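Local coordinates for protein putative branched-chain amino acid ABC transporter (Rhodospirillum rubrum ATCC 11170, PDB 3HUT) that probably binds branched-chain or related amino acids outside the cytoplasm and delivers them to an ABC transporter for uptake, at residues 195-208 with 221-234. Sequence-based numbering, arbitrary orientation.
Sequences PQAIYLAMAYEDAA and LPVYGSSALYSPKF
Tyr204 lays its ring across the start of helix 232-238: Ser231 CB sits over one face in a CH-pi contact, 4.0 Å from the ring centroid, while Lys233 NZ lies near the ring plane at the CE1 edge, 3.2 Å from Tyr204 CE1. The ring reaches there because Tyr204 CG stands between the backbone N and the carbonyl carbon (chi1 64°); Tyr204 CB packs on Phe234 CB. Beyond the ring, a water joins Tyr204 OH and, weakly, Lys233 NZ. With an alanine at Tyr204, Ser231 CB and the bent Lys233 chain would probably lose their aromatic neighbour, and the water its phenol partner. At the backbone, Tyr204 N bonds to Ala228 O at 3.3 Å, the donor lying 45° out of the carbonyl plane. Ser231 OG accepts from Lys233 N as N-cap of its helix. Leu229 CD2 fits tightly against Ala207 CB (3.2 Å), beside the Phe234 ring. Met202 O is buried here with no partner in the model.

Farther back, strands 197-201 and 223-225 run parallel. Ile198 O takes Tyr224 N at 2.9 Å in a nearly straight bond, and Tyr224 O receives Leu200 N at 2.8 Å. Leu200 CD1 meets Val223 CG1 on one face of the sheet; on the other, Tyr199 CD1 lies against Tyr224 CB. Tyr199 OH bonds to Asn130, and Tyr224 OH to Asp137 and Arg246. With helix 204-216 between them, the strands form a beta-alpha-beta crossover of a periplasmic-binding-protein lobe, where strand 141-147 pairs with 197-201, strand 246-249 pairs with 223-225, and helix 126-136 packs on Tyr199 and Tyr224.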
ATOM      1  N   PRO A 195       5.216   8.676  29.150  1.00 15.77           N
ATOM      2  CA  PRO A 195       4.225   7.845  28.462  1.00 13.63           C
ATOM      3  C   PRO A 195       4.639   6.375  28.592  1.00 11.85           C
ATOM      4  O   PRO A 195       5.791   6.087  28.899  1.00  9.72           O
ATOM      5  CB  PRO A 195       4.299   8.350  27.020  1.00 14.12           C
ATOM      6  CG  PRO A 195       5.734   8.766  26.887  1.00 15.27           C
ATOM      7  CD  PRO A 195       5.983   9.493  28.192  1.00 15.22           C
ATOM      8  N   GLN A 196       3.707   5.453  28.371  1.00  9.95           N
ATOM      9  CA  GLN A 196       4.011   4.026  28.470  1.00  9.11           C
ATOM     10  C   GLN A 196       4.682   3.519  27.194  1.00  9.90           C
ATOM     11  O   GLN A 196       5.420   2.536  27.218  1.00  9.35           O
ATOM     12  CB  GLN A 196       2.738   3.216  28.701  1.00 11.07           C
ATOM     13  CG  GLN A 196       1.925   3.618  29.913  1.00 11.58           C
ATOM     14  CD  GLN A 196       0.618   2.856  29.982  1.00 15.91           C
ATOM     15  OE1 GLN A 196      -0.054   2.674  28.965  1.00 13.71           O
ATOM     16  NE2 GLN A 196       0.244   2.412  31.181  1.00 14.54           N
ATOM     17  N   ALA A 197       4.418   4.186  26.079  1.00  8.56           N
ATOM     18  CA  ALA A 197       5.002   3.772  24.813  1.00 10.03           C
ATOM     19  C   ALA A 197       5.073   4.928  23.833  1.00 11.49           C
ATOM     20  O   ALA A 197       4.527   6.006  24.084  1.00 11.24           O
ATOM     21  CB  ALA A 197       4.192   2.627  24.210  1.00  8.96           C
ATOM     22  N   ILE A 198       5.742   4.681  22.711  1.00 10.68           N
ATOM     23  CA  ILE A 198       5.918   5.683  21.670  1.00 12.41           C
ATOM     24  C   ILE A 198       5.464   5.158  20.312  1.00 11.10           C
ATOM     25  O   ILE A 198       5.765   4.018  19.946  1.00 10.61           O
ATOM     26  CB  ILE A 198       7.409   6.082  21.546  1.00 13.63           C
ATOM     27  CG1 ILE A 198       7.925   6.583  22.895  1.00 14.33           C
ATOM     28  CG2 ILE A 198       7.581   7.149  20.463  1.00 14.61           C
ATOM     29  CD1 ILE A 198       9.420   6.847  22.922  1.00 16.24           C
ATOM     30  N   TYR A 199       4.728   5.987  19.578  1.00  8.26           N
ATOM     31  CA  TYR A 199       4.284   5.613  18.243  1.00  8.41           C
ATOM     32  C   TYR A 199       4.952   6.576  17.273  1.00  9.09           C
ATOM     33  O   TYR A 199       4.802   7.791  17.405  1.00  7.18           O
ATOM     34  CB  TYR A 199       2.764   5.732  18.087  1.00  8.89           C
ATOM     35  CG  TYR A 199       2.323   5.369  16.685  1.00  7.39           C
ATOM     36  CD1 TYR A 199       2.391   4.046  16.238  1.00  8.66           C
ATOM     37  CD2 TYR A 199       1.914   6.351  15.779  1.00  7.21           C
ATOM     38  CE1 TYR A 199       2.070   3.706  14.920  1.00  6.97           C
ATOM     39  CE2 TYR A 199       1.588   6.018  14.452  1.00  7.94           C
ATOM     40  CZ  TYR A 199       1.671   4.694  14.036  1.00  9.05           C
ATOM     41  OH  TYR A 199       1.368   4.347  12.733  1.00  9.97           O
ATOM     42  N   LEU A 200       5.687   6.039  16.305  1.00  8.13           N
ATOM     43  CA  LEU A 200       6.384   6.876  15.336  1.00  8.02           C
ATOM     44  C   LEU A 200       5.721   6.924  13.963  1.00  7.72           C
ATOM     45  O   LEU A 200       5.663   5.916  13.257  1.00  7.99           O
ATOM     46  CB  LEU A 200       7.829   6.389  15.161  1.00  7.58           C
ATOM     47  CG  LEU A 200       8.714   6.373  16.414  1.00  9.51           C
ATOM     48  CD1 LEU A 200      10.105   5.841  16.066  1.00  6.97           C
ATOM     49  CD2 LEU A 200       8.798   7.787  16.989  1.00  8.47           C
ATOM     50  N   ALA A 201       5.220   8.094  13.589  1.00  7.00           N
ATOM     51  CA  ALA A 201       4.618   8.265  12.277  1.00  7.27           C
ATOM     52  C   ALA A 201       5.716   8.892  11.435  1.00  8.88           C
ATOM     53  O   ALA A 201       5.674  10.088  11.133  1.00  7.78           O
ATOM     54  CB  ALA A 201       3.411   9.198  12.361  1.00  8.10           C
HETATM   55  N   MSE A 202       6.726   8.093  11.100  1.00  8.98           N
HETATM   56  CA  MSE A 202       7.826   8.590  10.291  1.00 11.82           C
HETATM   57  C   MSE A 202       8.522   7.459   9.539  1.00 11.03           C
HETATM   58  O   MSE A 202       8.229   6.275   9.755  1.00 10.55           O
HETATM   59  CB  MSE A 202       8.841   9.353  11.153  1.00 16.10           C
HETATM   60  CG  MSE A 202       9.670   8.525  12.117  1.00 20.38           C
HETATM   61 SE   MSE A 202      10.857   9.645  13.199  1.00 33.63          SE
HETATM   62  CE  MSE A 202       9.605  10.080  14.565  1.00 23.74           C
ATOM     63  N   ALA A 203       9.442   7.832   8.653  1.00  9.70           N
ATOM     64  CA  ALA A 203      10.159   6.868   7.830  1.00  8.13           C
ATOM     65  C   ALA A 203      11.465   6.417   8.469  1.00  7.60           C
ATOM     66  O   ALA A 203      11.997   7.077   9.362  1.00  8.17           O
ATOM     67  CB  ALA A 203      10.418   7.461   6.443  1.00  9.71           C
ATOM     68  N   TYR A 204      11.986   5.296   7.983  1.00  6.68           N
ATOM     69  CA  TYR A 204      13.204   4.716   8.526  1.00  7.09           C
ATOM     70  C   TYR A 204      14.428   5.623   8.582  1.00  7.42           C
ATOM     71  O   TYR A 204      15.182   5.573   9.558  1.00  7.56           O
ATOM     72  CB  TYR A 204      13.553   3.423   7.772  1.00  7.76           C
ATOM     73  CG  TYR A 204      13.876   3.611   6.305  1.00  8.62           C
ATOM     74  CD1 TYR A 204      15.153   3.990   5.894  1.00 10.09           C
ATOM     75  CD2 TYR A 204      12.906   3.395   5.327  1.00  8.49           C
ATOM     76  CE1 TYR A 204      15.457   4.147   4.538  1.00 12.43           C
ATOM     77  CE2 TYR A 204      13.195   3.546   3.976  1.00 11.40           C
ATOM     78  CZ  TYR A 204      14.472   3.922   3.587  1.00 11.74           C
ATOM     79  OH  TYR A 204      14.761   4.065   2.250  1.00 12.80           O
ATOM     80  N   GLU A 205      14.631   6.459   7.566  1.00  6.94           N
ATOM     81  CA  GLU A 205      15.812   7.327   7.559  1.00  8.11           C
ATOM     82  C   GLU A 205      15.849   8.323   8.712  1.00  7.09           C
ATOM     83  O   GLU A 205      16.931   8.737   9.136  1.00  6.18           O
ATOM     84  CB  GLU A 205      15.944   8.089   6.233  1.00 10.52           C
ATOM     85  CG  GLU A 205      14.849   9.098   5.991  1.00 14.95           C
ATOM     86  CD  GLU A 205      13.719   8.539   5.161  1.00 15.51           C
ATOM     87  OE1 GLU A 205      13.506   7.304   5.184  1.00 11.81           O
ATOM     88  OE2 GLU A 205      13.038   9.344   4.487  1.00 18.13           O
ATOM     89  N   ASP A 206      14.681   8.723   9.207  1.00  6.60           N
ATOM     90  CA  ASP A 206      14.604   9.658  10.330  1.00  8.17           C
ATOM     91  C   ASP A 206      14.451   8.909  11.652  1.00  8.31           C
ATOM     92  O   ASP A 206      14.984   9.326  12.681  1.00  9.59           O
ATOM     93  CB  ASP A 206      13.416  10.623  10.176  1.00  8.54           C
ATOM     94  CG  ASP A 206      13.612  11.622   9.050  1.00 11.14           C
ATOM     95  OD1 ASP A 206      14.774  11.987   8.779  1.00 10.71           O
ATOM     96  OD2 ASP A 206      12.603  12.056   8.451  1.00  9.77           O
ATOM     97  N   ALA A 207      13.720   7.800  11.616  1.00  8.36           N
ATOM     98  CA  ALA A 207      13.478   6.999  12.816  1.00  8.58           C
ATOM     99  C   ALA A 207      14.713   6.294  13.377  1.00  7.63           C
ATOM    100  O   ALA A 207      14.885   6.217  14.592  1.00  7.73           O
ATOM    101  CB  ALA A 207      12.384   5.978  12.539  1.00  7.25           C
ATOM    102  N   ALA A 208      15.570   5.779  12.501  1.00  6.01           N
ATOM    103  CA  ALA A 208      16.770   5.080  12.957  1.00  8.29           C
ATOM    104  C   ALA A 208      17.627   5.986  13.839  1.00  8.69           C
ATOM    105  O   ALA A 208      17.987   5.611  14.953  1.00  9.46           O
ATOM    106  CB  ALA A 208      17.585   4.571  11.761  1.00  5.35           C
ATOM    107  N   LEU A 221      11.466   2.420  26.827  1.00 11.09           N
ATOM    108  CA  LEU A 221      10.085   2.375  26.370  1.00 11.65           C
ATOM    109  C   LEU A 221       9.912   1.627  25.055  1.00 11.40           C
ATOM    110  O   LEU A 221      10.736   1.739  24.151  1.00 10.19           O
ATOM    111  CB  LEU A 221       9.529   3.793  26.216  1.00 12.13           C
ATOM    112  CG  LEU A 221       9.494   4.643  27.485  1.00 13.55           C
ATOM    113  CD1 LEU A 221       8.827   5.975  27.185  1.00 16.54           C
ATOM    114  CD2 LEU A 221       8.734   3.895  28.583  1.00 15.09           C
ATOM    115  N   PRO A 222       8.833   0.839  24.941  1.00 11.28           N
ATOM    116  CA  PRO A 222       8.599   0.098  23.700  1.00 10.87           C
ATOM    117  C   PRO A 222       8.204   1.080  22.595  1.00  8.38           C
ATOM    118  O   PRO A 222       7.630   2.138  22.868  1.00  7.30           O
ATOM    119  CB  PRO A 222       7.470  -0.864  24.076  1.00 11.98           C
ATOM    120  CG  PRO A 222       6.717  -0.112  25.128  1.00 13.67           C
ATOM    121  CD  PRO A 222       7.826   0.497  25.965  1.00 11.66           C
ATOM    122  N   VAL A 223       8.508   0.725  21.352  1.00  7.67           N
ATOM    123  CA  VAL A 223       8.204   1.590  20.220  1.00  5.13           C
ATOM    124  C   VAL A 223       7.428   0.879  19.123  1.00  5.89           C
ATOM    125  O   VAL A 223       7.758  -0.246  18.745  1.00  7.80           O
ATOM    126  CB  VAL A 223       9.501   2.152  19.603  1.00  6.00           C
ATOM    127  CG1 VAL A 223       9.178   2.962  18.337  1.00  4.86           C
ATOM    128  CG2 VAL A 223      10.226   3.019  20.624  1.00  3.61           C
ATOM    129  N   TYR A 224       6.387   1.544  18.627  1.00  7.71           N
ATOM    130  CA  TYR A 224       5.561   1.029  17.535  1.00  6.81           C
ATOM    131  C   TYR A 224       5.687   2.087  16.450  1.00  8.08           C
ATOM    132  O   TYR A 224       5.928   3.256  16.754  1.00  9.63           O
ATOM    133  CB  TYR A 224       4.095   0.917  17.957  1.00  7.66           C
ATOM    134  CG  TYR A 224       3.791  -0.207  18.921  1.00  8.32           C
ATOM    135  CD1 TYR A 224       3.038  -1.310  18.518  1.00  7.86           C
ATOM    136  CD2 TYR A 224       4.234  -0.158  20.242  1.00  9.55           C
ATOM    137  CE1 TYR A 224       2.727  -2.338  19.410  1.00  8.36           C
ATOM    138  CE2 TYR A 224       3.928  -1.178  21.141  1.00  8.24           C
ATOM    139  CZ  TYR A 224       3.173  -2.265  20.718  1.00  9.18           C
ATOM    140  OH  TYR A 224       2.854  -3.271  21.605  1.00  9.19           O
ATOM    141  N   GLY A 225       5.529   1.701  15.192  1.00  6.79           N
ATOM    142  CA  GLY A 225       5.658   2.699  14.152  1.00  8.06           C
ATOM    143  C   GLY A 225       4.998   2.383  12.829  1.00  7.47           C
ATOM    144  O   GLY A 225       4.477   1.290  12.607  1.00  7.71           O
ATOM    145  N   SER A 226       5.045   3.373  11.948  1.00  7.09           N
ATOM    146  CA  SER A 226       4.476   3.298  10.617  1.00  6.97           C
ATOM    147  C   SER A 226       5.145   2.243   9.744  1.00  8.82           C
ATOM    148  O   SER A 226       6.290   1.843   9.984  1.00  6.83           O
ATOM    149  CB  SER A 226       4.617   4.666   9.940  1.00  7.00           C
ATOM    150  OG  SER A 226       4.352   4.591   8.547  1.00  7.21           O
ATOM    151  N   SER A 227       4.417   1.805   8.721  1.00  8.07           N
ATOM    152  CA  SER A 227       4.935   0.840   7.757  1.00  6.78           C
ATOM    153  C   SER A 227       6.097   1.493   7.004  1.00  7.09           C
ATOM    154  O   SER A 227       6.872   0.816   6.326  1.00  5.93           O
ATOM    155  CB  SER A 227       3.836   0.456   6.758  1.00  7.42           C
ATOM    156  OG  SER A 227       3.257   1.617   6.178  1.00  6.95           O
ATOM    157  N   ALA A 228       6.207   2.814   7.111  1.00  7.18           N
ATOM    158  CA  ALA A 228       7.287   3.535   6.439  1.00  7.22           C
ATOM    159  C   ALA A 228       8.643   3.161   7.041  1.00  7.02           C
ATOM    160  O   ALA A 228       9.693   3.491   6.486  1.00  6.89           O
ATOM    161  CB  ALA A 228       7.065   5.046   6.541  1.00  7.77           C
ATOM    162  N   LEU A 229       8.617   2.479   8.182  1.00  6.56           N
ATOM    163  CA  LEU A 229       9.845   2.045   8.842  1.00  6.31           C
ATOM    164  C   LEU A 229      10.317   0.728   8.251  1.00  7.26           C
ATOM    165  O   LEU A 229      11.458   0.312   8.468  1.00  6.13           O
ATOM    166  CB  LEU A 229       9.613   1.836  10.345  1.00  4.93           C
ATOM    167  CG  LEU A 229       9.145   3.017  11.201  1.00  4.93           C
ATOM    168  CD1 LEU A 229       8.973   2.568  12.650  1.00  6.30           C
ATOM    169  CD2 LEU A 229      10.158   4.132  11.118  1.00  4.37           C
ATOM    170  N   TYR A 230       9.435   0.075   7.498  1.00  8.19           N
ATOM    171  CA  TYR A 230       9.738  -1.228   6.913  1.00  7.01           C
ATOM    172  C   TYR A 230      10.723  -1.208   5.756  1.00  7.75           C
ATOM    173  O   TYR A 230      10.358  -0.946   4.609  1.00  9.05           O
ATOM    174  CB  TYR A 230       8.448  -1.913   6.457  1.00  8.37           C
ATOM    175  CG  TYR A 230       8.643  -3.354   6.047  1.00  7.54           C
ATOM    176  CD1 TYR A 230       9.153  -4.289   6.948  1.00  7.86           C
ATOM    177  CD2 TYR A 230       8.290  -3.792   4.772  1.00  8.38           C
ATOM    178  CE1 TYR A 230       9.301  -5.624   6.592  1.00  8.28           C
ATOM    179  CE2 TYR A 230       8.433  -5.127   4.405  1.00  8.09           C
ATOM    180  CZ  TYR A 230       8.937  -6.038   5.320  1.00 10.81           C
ATOM    181  OH  TYR A 230       9.067  -7.365   4.970  1.00  9.67           O
ATOM    182  N   SER A 231      11.975  -1.514   6.070  1.00  8.78           N
ATOM    183  CA  SER A 231      13.041  -1.553   5.086  1.00  9.44           C
ATOM    184  C   SER A 231      14.278  -2.152   5.734  1.00  8.49           C
ATOM    185  O   SER A 231      14.524  -1.954   6.922  1.00  7.94           O
ATOM    186  CB  SER A 231      13.374  -0.142   4.590  1.00 10.41           C
ATOM    187  OG  SER A 231      14.583  -0.135   3.839  1.00 10.15           O
ATOM    188  N   PRO A 232      15.067  -2.911   4.968  1.00  9.32           N
ATOM    189  CA  PRO A 232      16.263  -3.475   5.595  1.00  8.22           C
ATOM    190  C   PRO A 232      17.151  -2.331   6.095  1.00  8.55           C
ATOM    191  O   PRO A 232      17.909  -2.493   7.052  1.00  7.17           O
ATOM    192  CB  PRO A 232      16.900  -4.292   4.463  1.00  9.89           C
ATOM    193  CG  PRO A 232      16.390  -3.636   3.213  1.00 11.31           C
ATOM    194  CD  PRO A 232      14.961  -3.310   3.555  1.00 10.63           C
ATOM    195  N   LYS A 233      17.026  -1.166   5.461  1.00  6.51           N
ATOM    196  CA  LYS A 233      17.811   0.002   5.842  1.00  7.67           C
ATOM    197  C   LYS A 233      17.497   0.466   7.260  1.00  6.61           C
ATOM    198  O   LYS A 233      18.350   1.050   7.922  1.00  6.19           O
ATOM    199  CB  LYS A 233      17.589   1.148   4.847  1.00  9.48           C
ATOM    200  CG  LYS A 233      18.075   0.815   3.440  1.00 12.73           C
ATOM    201  CD  LYS A 233      17.811   1.933   2.438  1.00 17.62           C
ATOM    202  CE  LYS A 233      18.797   3.094   2.571  1.00 24.03           C
ATOM    203  NZ  LYS A 233      18.571   3.966   3.768  1.00 27.68           N
ATOM    204  N   PHE A 234      16.283   0.199   7.730  1.00  7.02           N
ATOM    205  CA  PHE A 234      15.906   0.598   9.084  1.00  7.49           C
ATOM    206  C   PHE A 234      16.852  -0.082  10.065  1.00  8.38           C
ATOM    207  O   PHE A 234      17.307   0.525  11.035  1.00  9.17           O
ATOM    208  CB  PHE A 234      14.457   0.194   9.382  1.00  6.79           C
ATOM    209  CG  PHE A 234      13.977   0.612  10.746  1.00  8.41           C
ATOM    210  CD1 PHE A 234      14.088   1.940  11.165  1.00  9.12           C
ATOM    211  CD2 PHE A 234      13.384  -0.313  11.602  1.00  8.50           C
ATOM    212  CE1 PHE A 234      13.612   2.344  12.415  1.00  8.64           C
ATOM    213  CE2 PHE A 234      12.905   0.075  12.854  1.00  7.39           C
ATOM    214  CZ  PHE A 234      13.017   1.408  13.261  1.00 10.90           C
TER
HETATM  215  O   HOH W   1      17.083   5.768   1.413  1.00 18.91           O